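PDB 2WRY: interleukin-1beta from Gallus gallus, which probably acts as a secreted pro-inflammatory cytokine that binds the interleukin-1 receptor, this chain being the C-terminal beta-trefoil part of the longer protein. Local coordinates for residues S41-P53 with M65-Y77. Sequence-based numbering, arbitrary orientation.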
loop_
_atom_site.group_PDB
_atom_site.type_symbol
_atom_site.label_atom_id
_atom_site.label_comp_id
_atom_site.label_asym_id
_atom_site.label_seq_id
_atom_site.Cartn_x
_atom_site.Cartn_y
_atom_site.Cartn_z
ATOM N N SER A 41 -15.502 -3.202 -13.480
ATOM C CA SER A 41 -14.378 -3.145 -12.527
ATOM C C SER A 41 -14.408 -1.865 -11.718
ATOM O O SER A 41 -14.563 -0.779 -12.272
ATOM C CB SER A 41 -13.040 -3.257 -13.258
ATOM O OG SER A 41 -12.956 -4.497 -13.910
ATOM N N GLN A 42 -14.280 -2.008 -10.400
ATOM C CA GLN A 42 -14.457 -0.894 -9.490
ATOM C C GLN A 42 -13.112 -0.477 -8.898
ATOM O O GLN A 42 -12.413 -1.287 -8.268
ATOM C CB GLN A 42 -15.472 -1.242 -8.395
ATOM C CG GLN A 42 -16.865 -1.427 -8.988
ATOM C CD GLN A 42 -17.903 -1.973 -8.018
ATOM O OE1 GLN A 42 -17.666 -2.090 -6.819
ATOM N NE2 GLN A 42 -19.087 -2.285 -8.547
ATOM N N LYS A 43 -12.769 0.786 -9.118
ATOM C CA LYS A 43 -11.509 1.348 -8.630
ATOM C C LYS A 43 -11.412 1.277 -7.109
ATOM O O LYS A 43 -12.361 1.601 -6.391
ATOM C CB LYS A 43 -11.417 2.807 -9.118
ATOM C CG LYS A 43 -10.274 3.593 -8.601
ATOM C CD LYS A 43 -10.155 4.887 -9.388
ATOM C CE LYS A 43 -11.138 5.918 -8.906
ATOM N NZ LYS A 43 -10.672 7.240 -9.369
ATOM N N VAL A 44 -10.249 0.850 -6.633
ATOM C CA VAL A 44 -9.975 0.767 -5.223
ATOM C C VAL A 44 -9.582 2.135 -4.653
ATOM O O VAL A 44 -8.768 2.836 -5.250
ATOM C CB VAL A 44 -8.884 -0.308 -4.973
ATOM C CG1 VAL A 44 -8.219 -0.118 -3.617
ATOM C CG2 VAL A 44 -9.489 -1.705 -5.149
ATOM N N ARG A 45 -10.192 2.515 -3.529
ATOM C CA ARG A 45 -9.720 3.655 -2.737
ATOM C C ARG A 45 -9.042 3.089 -1.500
ATOM O O ARG A 45 -9.318 1.939 -1.102
ATOM C CB ARG A 45 -10.864 4.585 -2.320
ATOM C CG ARG A 45 -11.420 5.369 -3.490
ATOM C CD ARG A 45 -11.652 6.830 -3.129
ATOM N NE ARG A 45 -12.587 7.063 -2.034
ATOM C CZ ARG A 45 -12.637 8.180 -1.301
ATOM N NH1 ARG A 45 -11.794 9.193 -1.525
ATOM N NH2 ARG A 45 -13.542 8.282 -0.333
ATOM N N LEU A 46 -8.138 3.858 -0.905
ATOM C CA LEU A 46 -7.446 3.405 0.302
ATOM C C LEU A 46 -7.978 4.132 1.520
ATOM O O LEU A 46 -8.141 5.357 1.499
ATOM C CB LEU A 46 -5.923 3.632 0.202
ATOM C CG LEU A 46 -5.194 2.924 -0.942
ATOM C CD1 LEU A 46 -3.687 3.177 -0.845
ATOM C CD2 LEU A 46 -5.467 1.380 -0.949
ATOM N N ASN A 47 -8.243 3.395 2.588
ATOM C CA ASN A 47 -8.557 4.041 3.846
ATOM C C ASN A 47 -7.239 3.986 4.595
ATOM O O ASN A 47 -6.844 2.921 5.099
ATOM C CB ASN A 47 -9.654 3.282 4.606
ATOM C CG ASN A 47 -10.672 4.230 5.258
ATOM O OD1 ASN A 47 -10.389 5.412 5.537
ATOM N ND2 ASN A 47 -11.841 3.688 5.574
ATOM N N ILE A 48 -6.530 5.106 4.598
ATOM C CA ILE A 48 -5.189 5.176 5.179
ATOM C C ILE A 48 -5.263 5.496 6.659
ATOM O O ILE A 48 -5.667 6.600 7.055
ATOM C CB ILE A 48 -4.284 6.183 4.438
ATOM C CG1 ILE A 48 -4.220 5.790 2.950
ATOM C CG2 ILE A 48 -2.886 6.205 5.101
ATOM C CD1 ILE A 48 -3.223 6.591 2.116
ATOM N N ALA A 49 -4.931 4.504 7.483
ATOM C CA ALA A 49 -4.958 4.700 8.939
ATOM C C ALA A 49 -3.625 5.271 9.367
ATOM O O ALA A 49 -2.574 4.632 9.182
ATOM C CB ALA A 49 -5.173 3.382 9.651
ATOM N N LEU A 50 -3.656 6.467 9.931
ATOM C CA LEU A 50 -2.444 7.071 10.449
ATOM C C LEU A 50 -2.176 6.653 11.884
ATOM O O LEU A 50 -3.086 6.677 12.719
ATOM C CB LEU A 50 -2.541 8.604 10.318
ATOM C CG LEU A 50 -1.405 9.489 10.808
ATOM C CD1 LEU A 50 -0.134 9.191 10.025
ATOM C CD2 LEU A 50 -1.832 10.978 10.719
ATOM N N TYR A 51 -0.926 6.283 12.163
ATOM C CA TYR A 51 -0.489 5.879 13.501
ATOM C C TYR A 51 0.490 6.893 14.082
ATOM O O TYR A 51 1.166 7.610 13.331
ATOM C CB TYR A 51 0.158 4.476 13.434
ATOM C CG TYR A 51 -0.883 3.392 13.242
ATOM C CD1 TYR A 51 -1.353 2.638 14.338
ATOM C CD2 TYR A 51 -1.433 3.138 11.980
ATOM C CE1 TYR A 51 -2.360 1.667 14.161
ATOM C CE2 TYR A 51 -2.415 2.175 11.798
ATOM C CZ TYR A 51 -2.871 1.445 12.893
ATOM O OH TYR A 51 -3.856 0.510 12.672
ATOM N N ARG A 52 0.538 6.955 15.406
ATOM C CA ARG A 52 1.597 7.647 16.144
ATOM C C ARG A 52 2.520 6.617 16.809
ATOM O O ARG A 52 2.033 5.687 17.450
ATOM C CB ARG A 52 0.990 8.549 17.217
ATOM C CG ARG A 52 0.281 9.795 16.684
ATOM C CD ARG A 52 -0.287 10.655 17.835
ATOM N NE ARG A 52 -1.174 11.712 17.344
ATOM C CZ ARG A 52 -2.404 11.968 17.786
ATOM N NH1 ARG A 52 -2.962 11.259 18.769
ATOM N NH2 ARG A 52 -3.084 12.965 17.255
ATOM N N PRO A 53 3.855 6.785 16.682
ATOM C CA PRO A 53 4.784 5.880 17.381
ATOM C C PRO A 53 4.646 5.983 18.904
ATOM O O PRO A 53 4.328 7.057 19.421
ATOM C CB PRO A 53 6.175 6.380 16.946
ATOM C CG PRO A 53 5.933 7.203 15.734
ATOM C CD PRO A 53 4.574 7.809 15.902
ATOM N N MET A 65 5.796 8.611 8.914
ATOM C CA MET A 65 4.354 8.792 8.948
ATOM C C MET A 65 3.950 7.334 8.795
ATOM O O MET A 65 3.755 6.861 7.680
ATOM C CB MET A 65 3.818 9.537 7.729
ATOM C CG MET A 65 3.552 11.018 7.888
ATOM S SD MET A 65 2.767 11.630 6.367
ATOM C CE MET A 65 1.057 11.157 6.649
ATOM N N PRO A 66 3.847 6.609 9.919
ATOM C CA PRO A 66 3.521 5.190 9.819
ATOM C C PRO A 66 2.016 5.036 9.583
ATOM O O PRO A 66 1.218 5.712 10.256
ATOM C CB PRO A 66 3.941 4.628 11.183
ATOM C CG PRO A 66 3.919 5.821 12.148
ATOM C CD PRO A 66 3.977 7.086 11.307
ATOM N N VAL A 67 1.646 4.208 8.610
ATOM C CA VAL A 67 0.243 4.040 8.229
ATOM C C VAL A 67 -0.094 2.576 8.000
ATOM O O VAL A 67 0.798 1.768 7.715
ATOM C CB VAL A 67 -0.117 4.823 6.923
ATOM C CG1 VAL A 67 0.098 6.316 7.093
ATOM C CG2 VAL A 67 0.701 4.307 5.690
ATOM N N ALA A 68 -1.388 2.232 8.127
ATOM C CA ALA A 68 -1.879 0.956 7.590
ATOM C C ALA A 68 -2.741 1.314 6.386
ATOM O O ALA A 68 -3.377 2.379 6.378
ATOM C CB ALA A 68 -2.689 0.176 8.614
ATOM N N LEU A 69 -2.781 0.426 5.391
ATOM C CA LEU A 69 -3.474 0.700 4.120
ATOM C C LEU A 69 -4.667 -0.232 3.977
ATOM O O LEU A 69 -4.511 -1.418 3.684
ATOM C CB LEU A 69 -2.520 0.541 2.954
ATOM C CG LEU A 69 -1.276 1.432 3.068
ATOM C CD1 LEU A 69 -0.349 1.143 1.907
ATOM C CD2 LEU A 69 -1.697 2.907 3.078
ATOM N N GLY A 70 -5.856 0.315 4.242
ATOM C CA GLY A 70 -7.089 -0.442 4.137
ATOM C C GLY A 70 -7.635 -0.344 2.720
ATOM O O GLY A 70 -7.538 0.705 2.075
ATOM N N ILE A 71 -8.152 -1.456 2.215
ATOM C CA ILE A 71 -8.751 -1.488 0.884
ATOM C C ILE A 71 -10.218 -1.141 1.097
ATOM O O ILE A 71 -10.994 -2.003 1.558
ATOM C CB ILE A 71 -8.610 -2.888 0.233
ATOM C CG1 ILE A 71 -7.157 -3.396 0.306
ATOM C CG2 ILE A 71 -9.105 -2.851 -1.213
ATOM C CD1 ILE A 71 -6.133 -2.371 -0.248
ATOM N N LYS A 72 -10.570 0.123 0.826
ATOM C CA LYS A 72 -11.834 0.699 1.276
ATOM C C LYS A 72 -13.032 -0.066 0.726
ATOM O O LYS A 72 -13.155 -0.285 -0.476
ATOM C CB LYS A 72 -11.922 2.179 0.888
ATOM C CG LYS A 72 -13.191 2.837 1.416
ATOM C CD LYS A 72 -13.028 4.347 1.205
ATOM C CE LYS A 72 -14.108 5.147 1.946
ATOM N NZ LYS A 72 -15.463 4.746 1.534
ATOM N N GLY A 73 -13.886 -0.505 1.644
ATOM C CA GLY A 73 -15.116 -1.222 1.297
ATOM C C GLY A 73 -14.998 -2.732 1.175
ATOM O O GLY A 73 -16.018 -3.428 0.968
ATOM N N TYR A 74 -13.771 -3.240 1.286
ATOM C CA TYR A 74 -13.542 -4.662 1.160
ATOM C C TYR A 74 -13.079 -5.335 2.460
ATOM O O TYR A 74 -12.870 -6.558 2.473
ATOM C CB TYR A 74 -12.530 -4.922 0.057
ATOM C CG TYR A 74 -12.982 -4.567 -1.338
ATOM C CD1 TYR A 74 -12.639 -3.341 -1.923
ATOM C CD2 TYR A 74 -13.709 -5.480 -2.101
ATOM C CE1 TYR A 74 -12.994 -3.043 -3.236
ATOM C CE2 TYR A 74 -14.081 -5.185 -3.423
ATOM C CZ TYR A 74 -13.711 -3.971 -3.974
ATOM O OH TYR A 74 -14.068 -3.674 -5.269
ATOM N N LYS A 75 -12.913 -4.546 3.528
ATOM C CA LYS A 75 -12.588 -5.077 4.858
ATOM C C LYS A 75 -11.236 -5.828 4.856
ATOM O O LYS A 75 -11.029 -6.826 5.568
ATOM C CB LYS A 75 -13.786 -5.921 5.384
ATOM C CG LYS A 75 -15.080 -5.087 5.728
ATOM C CD LYS A 75 -15.855 -4.623 4.495
ATOM C CE LYS A 75 -17.226 -4.079 4.865
ATOM N NZ LYS A 75 -17.938 -3.576 3.654
ATOM N N LEU A 76 -10.303 -5.298 4.061
ATOM C CA LEU A 76 -8.961 -5.866 3.929
ATOM C C LEU A 76 -7.945 -4.799 4.308
ATOM O O LEU A 76 -8.192 -3.615 4.092
ATOM C CB LEU A 76 -8.693 -6.269 2.476
ATOM C CG LEU A 76 -9.566 -7.391 1.871
ATOM C CD1 LEU A 76 -9.394 -7.498 0.357
ATOM C CD2 LEU A 76 -9.263 -8.766 2.526
ATOM N N TYR A 77 -6.802 -5.236 4.851
ATOM C CA TYR A 77 -5.607 -4.384 4.962
ATOM C C TYR A 77 -4.422 -5.015 4.236
ATOM O O TYR A 77 -4.313 -6.246 4.188
ATOM C CB TYR A 77 -5.241 -4.110 6.425
ATOM C CG TYR A 77 -6.083 -3.010 7.033
ATOM C CD1 TYR A 77 -5.622 -1.688 7.056
ATOM C CD2 TYR A 77 -7.355 -3.268 7.552
ATOM C CE1 TYR A 77 -6.374 -0.672 7.599
ATOM C CE2 TYR A 77 -8.118 -2.248 8.110
ATOM C CZ TYR A 77 -7.620 -0.942 8.114
ATOM O OH TYR A 77 -8.353 0.101 8.608
HETATM O O HOH W 1 -12.030 -3.750 -7.467
HETATM O O HOH W 2 -12.548 1.011 -2.815
HETATM O O HOH W 3 -7.998 2.590 7.789
#
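A49 and A68 face each other as a hydrogen-bonded antiparallel pair, each backbone N-H given to the other's carbonyl: A49 N to A68 O and A68 N to A49 O are both 2.9 Å. N47 and G70 form a second doubly bonded pair. One hydrogen bond at each end finishes the ladder, from Y51 N to P66 O and from K72 N to R45 O.

Alternation then sorts the side chains. L46, I48, L50, V67, L69 and I71 share one face, where I48 meets two neighbours with different branches. With CG2 anti to its backbone N, it sets that methyl 3.6 Å from V67 CG1, while CG1 runs alongside L69 and comes 3.8 Å from L69 CD2. The Y51 ring lies against 65-77, with P66 O and V67 CA at its edge, and its CE2 is 3.8 Å from A68 CB.

The two strands belong to a beta-trefoil, the IL-1 family fold. A type II turn from I71 to Y74, with G73 at a positive phi of 89°, leads from strand 66-71 into strand 76-83. Beside the turn, R45 and K72 lie side by side, pointing the same way, their like-charged NH2 and NZ 4.4 Å apart. Water completes three links, bridging N47 O to Y77 OH, R45 N to K72 O, and Q42 O to Y74 OH. Within 65-77, G70 CA lies over one face of the Y77 ring, 3.4 Å above its plane and offset toward the rim.

Further out, strand 45-53 is an inner partner: strand 4-16 pairs along its other side, and strand 66-71 also pairs antiparallel with strands 76-83 and 110-115. The Y51 hydroxyl is hydrogen-bonded to M97 O. R45 and K72 both touch S11 of strand 4-16, and R45 also touches D13 there.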